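Type III chaperone protein ShcA (Pseudomonas syringae pv. tomato, PDB 4G6T) probably acts as a class I type III secretion chaperone of the CesT family, binding its cognate effector and keeping it ready for export. Local coordinates at residues G87-E90 and K91-L94; L119-M122 and R123-E127. All coordinates share one frame; numbering follows the deposited sequence.

Contact 1: residues G87-E90 and K91-L94; sequences GLDE and KSGL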
loop_
_atom_site.group_PDB
_atom_site.type_symbol
_atom_site.label_atom_id
_atom_site.label_comp_id
_atom_site.label_asym_id
_atom_site.label_seq_id
_atom_site.Cartn_x
_atom_site.Cartn_y
_atom_site.Cartn_z
ATOM N N GLY A 87 2.359 14.446 1.207
ATOM C CA GLY A 87 1.381 15.482 1.149
ATOM C C GLY A 87 0.369 15.328 2.261
ATOM O O GLY A 87 0.353 14.310 2.958
ATOM N N LEU A 88 -0.494 16.319 2.396
ATOM C CA LEU A 88 -1.567 16.322 3.363
ATOM C C LEU A 88 -2.859 15.907 2.731
ATOM O O LEU A 88 -3.329 16.455 1.723
ATOM C CB LEU A 88 -1.672 17.711 3.997
ATOM C CG LEU A 88 -2.837 17.937 4.991
ATOM C CD1 LEU A 88 -2.680 17.076 6.244
ATOM C CD2 LEU A 88 -2.929 19.427 5.342
ATOM N N ASP A 89 -3.526 14.935 3.327
ATOM C CA ASP A 89 -4.855 14.634 3.001
ATOM C C ASP A 89 -5.842 15.438 3.868
ATOM O O ASP A 89 -5.846 15.317 5.096
ATOM C CB ASP A 89 -5.148 13.140 3.213
ATOM C CG ASP A 89 -6.623 12.818 3.094
ATOM O OD1 ASP A 89 -7.272 13.237 2.105
ATOM O OD2 ASP A 89 -7.128 12.090 3.975
ATOM N N GLU A 90 -6.663 16.251 3.228
ATOM C CA GLU A 90 -7.504 17.174 4.001
ATOM C C GLU A 90 -8.766 16.508 4.591
ATOM O O GLU A 90 -9.256 16.970 5.613
ATOM C CB GLU A 90 -7.780 18.490 3.231
ATOM C CG GLU A 90 -6.557 19.402 3.346
ATOM C CD GLU A 90 -6.681 20.802 2.739
ATOM O OE1 GLU A 90 -7.462 20.992 1.767
ATOM O OE2 GLU A 90 -5.945 21.711 3.236
ATOM N N LYS A 91 -9.242 15.413 3.988
ATOM C CA LYS A 91 -10.295 14.597 4.595
ATOM C C LYS A 91 -9.874 14.214 6.026
ATOM O O LYS A 91 -10.530 14.592 6.982
ATOM C CB LYS A 91 -10.564 13.299 3.805
ATOM C CG LYS A 91 -11.053 13.405 2.355
ATOM C CD LYS A 91 -11.246 12.008 1.712
ATOM C CE LYS A 91 -9.956 11.167 1.485
ATOM N NZ LYS A 91 -10.137 9.639 1.458
ATOM N N SER A 92 -8.756 13.493 6.152
ATOM C CA SER A 92 -8.313 12.914 7.419
ATOM C C SER A 92 -7.429 13.808 8.274
ATOM O O SER A 92 -7.291 13.543 9.481
ATOM C CB SER A 92 -7.588 11.581 7.153
ATOM O OG SER A 92 -6.321 11.772 6.527
ATOM N N GLY A 93 -6.806 14.851 7.695
ATOM C CA GLY A 93 -5.800 15.620 8.395
ATOM C C GLY A 93 -4.499 14.932 8.598
ATOM O O GLY A 93 -3.611 15.399 9.289
ATOM N N LEU A 94 -4.358 13.762 7.965
ATOM C CA LEU A 94 -3.134 13.005 8.067
ATOM C C LEU A 94 -2.185 13.154 6.861
ATOM O O LEU A 94 -2.647 13.236 5.725
ATOM C CB LEU A 94 -3.489 11.520 8.217
ATOM C CG LEU A 94 -4.372 11.199 9.444
ATOM C CD1 LEU A 94 -4.799 9.736 9.369
ATOM C CD2 LEU A 94 -3.602 11.456 10.715
HETATM O O HOH W 1 -8.443 9.756 3.976
#
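With chi1 at 170°, Asp-89 sends CG anti to its own backbone N, and Ser-92, whose chi1 of 71° sets OG between its N and its carbonyl carbon, turns its hydroxyl back to meet the carboxylate. Ser-92 OG donates to Asp-89 OD2 over 2.7 Å, arriving on the anti side, close to the carboxylate plane. The same oxygen also takes the backbone N of Ser-92 at 3.1 Å, but from well above that plane, 62° out of it. Two protein donors therefore hold OD2 from different directions, which fixes the rotation of the carboxylate. This is the connection between strands 85-88 and 95-102, a hairpin whose turn closes on a G1 beta bulge: Gly-93 and Leu-94 both face Asp-89. Gly-93 N gives a weak, bent hydrogen bond to Asp-89 O, and the positive phi of Gly-93 suits glycine at the bulge. Ser-92 OG works in both directions, for it accepts from Leu-94 N at 3.1 Å and so forms an ST turn. Lys-91 folds across the carboxylate, its CE 3.4 Å from Asp-89 OD1, while its NZ stays 4.6 Å from Asp-89 OD2. A water bridges that gap, donating to OD2 and accepting from NZ, and the nearby positive charge would be expected to favour the ionised carboxylate. Asp-89, Lys-91 and Leu-94 also pack on the chain of another protein. On the other side of the turn, Leu-88 lays CD1 against Gly-93 O at 3.6 Å.

Contact 2: residues L119-M122 and R123-E127; sequences LEWM and RGWRE
Successive i to i+4 hydrogen bonds carry helix 108-127 through this stretch, Arg-123 N to Leu-119 O, Gly-124 N to Glu-120 O, Trp-125 N to Trp-121 O and Arg-126 N to Met-122 O. One turn apart, Trp-121 and Trp-125 run out side by side and meet as a T-shaped pair, the edge of Trp-125 directed at the face of Trp-121. The Trp-121 six-membered ring and the Trp-125 five-membered ring have centroids 4.4 Å apart, with planes at 83°. Trp-125 NE1 leads, 3.3 Å from Trp-121 CZ2 and displaced from the middle of the indole toward its rim. The first torsions differ: Trp-121 has CG anti to the backbone N (172°), Trp-125 has CG beside it, and from there the two rings converge. Trp-121 NE1 is itself bonded to Gly-85 O, which ties the receiving ring to strand 85-88, and both indoles also touch Leu-86.

Glu-120 and Arg-123 form a side-on, two-pronged salt bridge. Arg-123 NE reaches Glu-120 OE1 at 2.9 Å, and Arg-123 NH2 reaches Glu-120 OE2 at 2.9 Å, both nearly straight and both close to the guanidinium plane. The Glu-120 chain bends at chi2, turning the syn sides of its carboxylate to the guanidinium, the two planes 27° apart. Glu-120 OE2 also bonds an aromatic side chain on the chain of another protein, probably the bound effector, while Met-122 packs on Phe-41 and Ala-97 of the sheet. The two bonds to Arg-123 are consistent with a carboxylate held in orientation for that interprotein bond, and Arg-123 probably steadies its negative charge; at the tryptophans, an N-H edge facing a pi cloud implies a favourable electrostatic component alongside the apolar packing.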
loop_
_atom_site.group_PDB
_atom_site.type_symbol
_atom_site.label_atom_id
_atom_site.label_comp_id
_atom_site.label_asym_id
_atom_site.label_seq_id
_atom_site.Cartn_x
_atom_site.Cartn_y
_atom_site.Cartn_z
ATOM N N LEU A 119 9.141 2.692 3.156
ATOM C CA LEU A 119 9.229 2.465 4.589
ATOM C C LEU A 119 10.338 3.255 5.203
ATOM O O LEU A 119 10.127 3.780 6.329
ATOM C CB LEU A 119 9.379 0.952 4.879
ATOM C CG LEU A 119 8.082 0.179 4.619
ATOM C CD1 LEU A 119 8.379 -1.325 4.386
ATOM C CD2 LEU A 119 6.970 0.371 5.621
ATOM N N GLU A 120 11.495 3.266 4.576
ATOM C CA GLU A 120 12.629 4.003 5.162
ATOM C C GLU A 120 12.351 5.519 5.142
ATOM O O GLU A 120 12.749 6.244 6.093
ATOM C CB GLU A 120 13.912 3.605 4.577
ATOM C CG GLU A 120 14.299 2.105 4.852
ATOM C CD GLU A 120 14.043 1.651 6.314
ATOM O OE1 GLU A 120 14.654 2.236 7.231
ATOM O OE2 GLU A 120 13.181 0.794 6.588
ATOM N N TRP A 121 11.668 6.023 4.124
ATOM C CA TRP A 121 11.199 7.414 4.077
ATOM C C TRP A 121 10.275 7.725 5.211
ATOM O O TRP A 121 10.451 8.731 5.935
ATOM C CB TRP A 121 10.524 7.629 2.694
ATOM C CG TRP A 121 9.784 8.907 2.401
ATOM C CD1 TRP A 121 8.425 9.099 2.285
ATOM C CD2 TRP A 121 10.368 10.183 2.050
ATOM N NE1 TRP A 121 8.157 10.384 1.842
ATOM C CE2 TRP A 121 9.304 11.033 1.685
ATOM C CE3 TRP A 121 11.673 10.624 1.942
ATOM C CZ2 TRP A 121 9.546 12.372 1.282
ATOM C CZ3 TRP A 121 11.901 11.941 1.554
ATOM C CH2 TRP A 121 10.835 12.776 1.274
ATOM N N MET A 122 9.289 6.859 5.469
ATOM C CA MET A 122 8.376 6.956 6.608
ATOM C C MET A 122 9.170 6.967 7.911
ATOM O O MET A 122 8.886 7.771 8.788
ATOM C CB MET A 122 7.391 5.797 6.541
ATOM C CG MET A 122 6.394 5.984 5.396
ATOM S SD MET A 122 5.513 4.490 4.954
ATOM C CE MET A 122 4.493 4.286 6.471
ATOM N N ARG A 123 10.134 6.092 8.011
ATOM C CA ARG A 123 10.927 5.977 9.254
ATOM C C ARG A 123 11.632 7.310 9.499
ATOM O O ARG A 123 11.595 7.830 10.627
ATOM C CB ARG A 123 11.905 4.832 9.178
ATOM C CG ARG A 123 12.614 4.593 10.508
ATOM C CD ARG A 123 13.679 3.522 10.455
ATOM N NE ARG A 123 13.243 2.350 9.709
ATOM C CZ ARG A 123 12.399 1.404 10.123
ATOM N NH1 ARG A 123 11.821 1.431 11.321
ATOM N NH2 ARG A 123 12.101 0.422 9.289
ATOM N N GLY A 124 12.234 7.851 8.457
ATOM C CA GLY A 124 12.998 9.124 8.605
ATOM C C GLY A 124 12.102 10.220 9.069
ATOM O O GLY A 124 12.461 11.022 9.990
ATOM N N TRP A 125 10.910 10.366 8.502
ATOM C CA TRP A 125 10.012 11.448 8.898
ATOM C C TRP A 125 9.486 11.315 10.302
ATOM O O TRP A 125 9.148 12.274 10.962
ATOM C CB TRP A 125 8.828 11.588 7.918
ATOM C CG TRP A 125 9.286 12.298 6.654
ATOM C CD1 TRP A 125 9.497 11.755 5.413
ATOM C CD2 TRP A 125 9.720 13.714 6.552
ATOM N NE1 TRP A 125 9.993 12.718 4.548
ATOM C CE2 TRP A 125 10.184 13.894 5.188
ATOM C CE3 TRP A 125 9.771 14.783 7.454
ATOM C CZ2 TRP A 125 10.644 15.131 4.711
ATOM C CZ3 TRP A 125 10.248 16.019 6.966
ATOM C CH2 TRP A 125 10.673 16.176 5.639
ATOM N N ARG A 126 9.337 10.084 10.759
ATOM C CA ARG A 126 8.642 9.879 12.013
ATOM C C ARG A 126 9.578 10.283 13.090
ATOM O O ARG A 126 9.130 10.662 14.181
ATOM C CB ARG A 126 8.304 8.382 12.183
ATOM C CG ARG A 126 7.504 8.062 13.417
ATOM C CD ARG A 126 7.294 6.557 13.565
ATOM N NE ARG A 126 6.216 6.373 14.518
ATOM C CZ ARG A 126 6.257 6.706 15.830
ATOM N NH1 ARG A 126 7.360 7.243 16.423
ATOM N NH2 ARG A 126 5.171 6.484 16.581
ATOM N N GLU A 127 10.844 10.086 12.859
ATOM C CA GLU A 127 11.812 10.415 13.890
ATOM C C GLU A 127 12.587 11.703 13.665
ATOM O O GLU A 127 13.437 12.044 14.473
ATOM C CB GLU A 127 12.734 9.226 14.056
ATOM C CG GLU A 127 13.725 9.020 12.944
ATOM C CD GLU A 127 15.123 9.331 13.376
ATOM O OE1 GLU A 127 15.885 9.864 12.530
ATOM O OE2 GLU A 127 15.482 9.040 14.556
#

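Contact 1 and contact 2 are both local, yet they meet the same edge of the antiparallel sheet. Strand 85-88, outermost within the chain, runs up into the turn of 87-94, and its start is where the indoles of 119-127 take hold, at Gly-85 and Leu-86. The centres lie 18 Å apart and the nearest atoms about 7 Å, so the two do not touch; the strand joins them. Strand 95-102 is a second connection: His-96 pairs with Gly-87, and Ala-97 packs against Trp-121 and Met-122. Both contacts also touch the chain of another protein, probably the effector, contact 1 by packing and contact 2 by packing and the Glu-120 hydrogen bond.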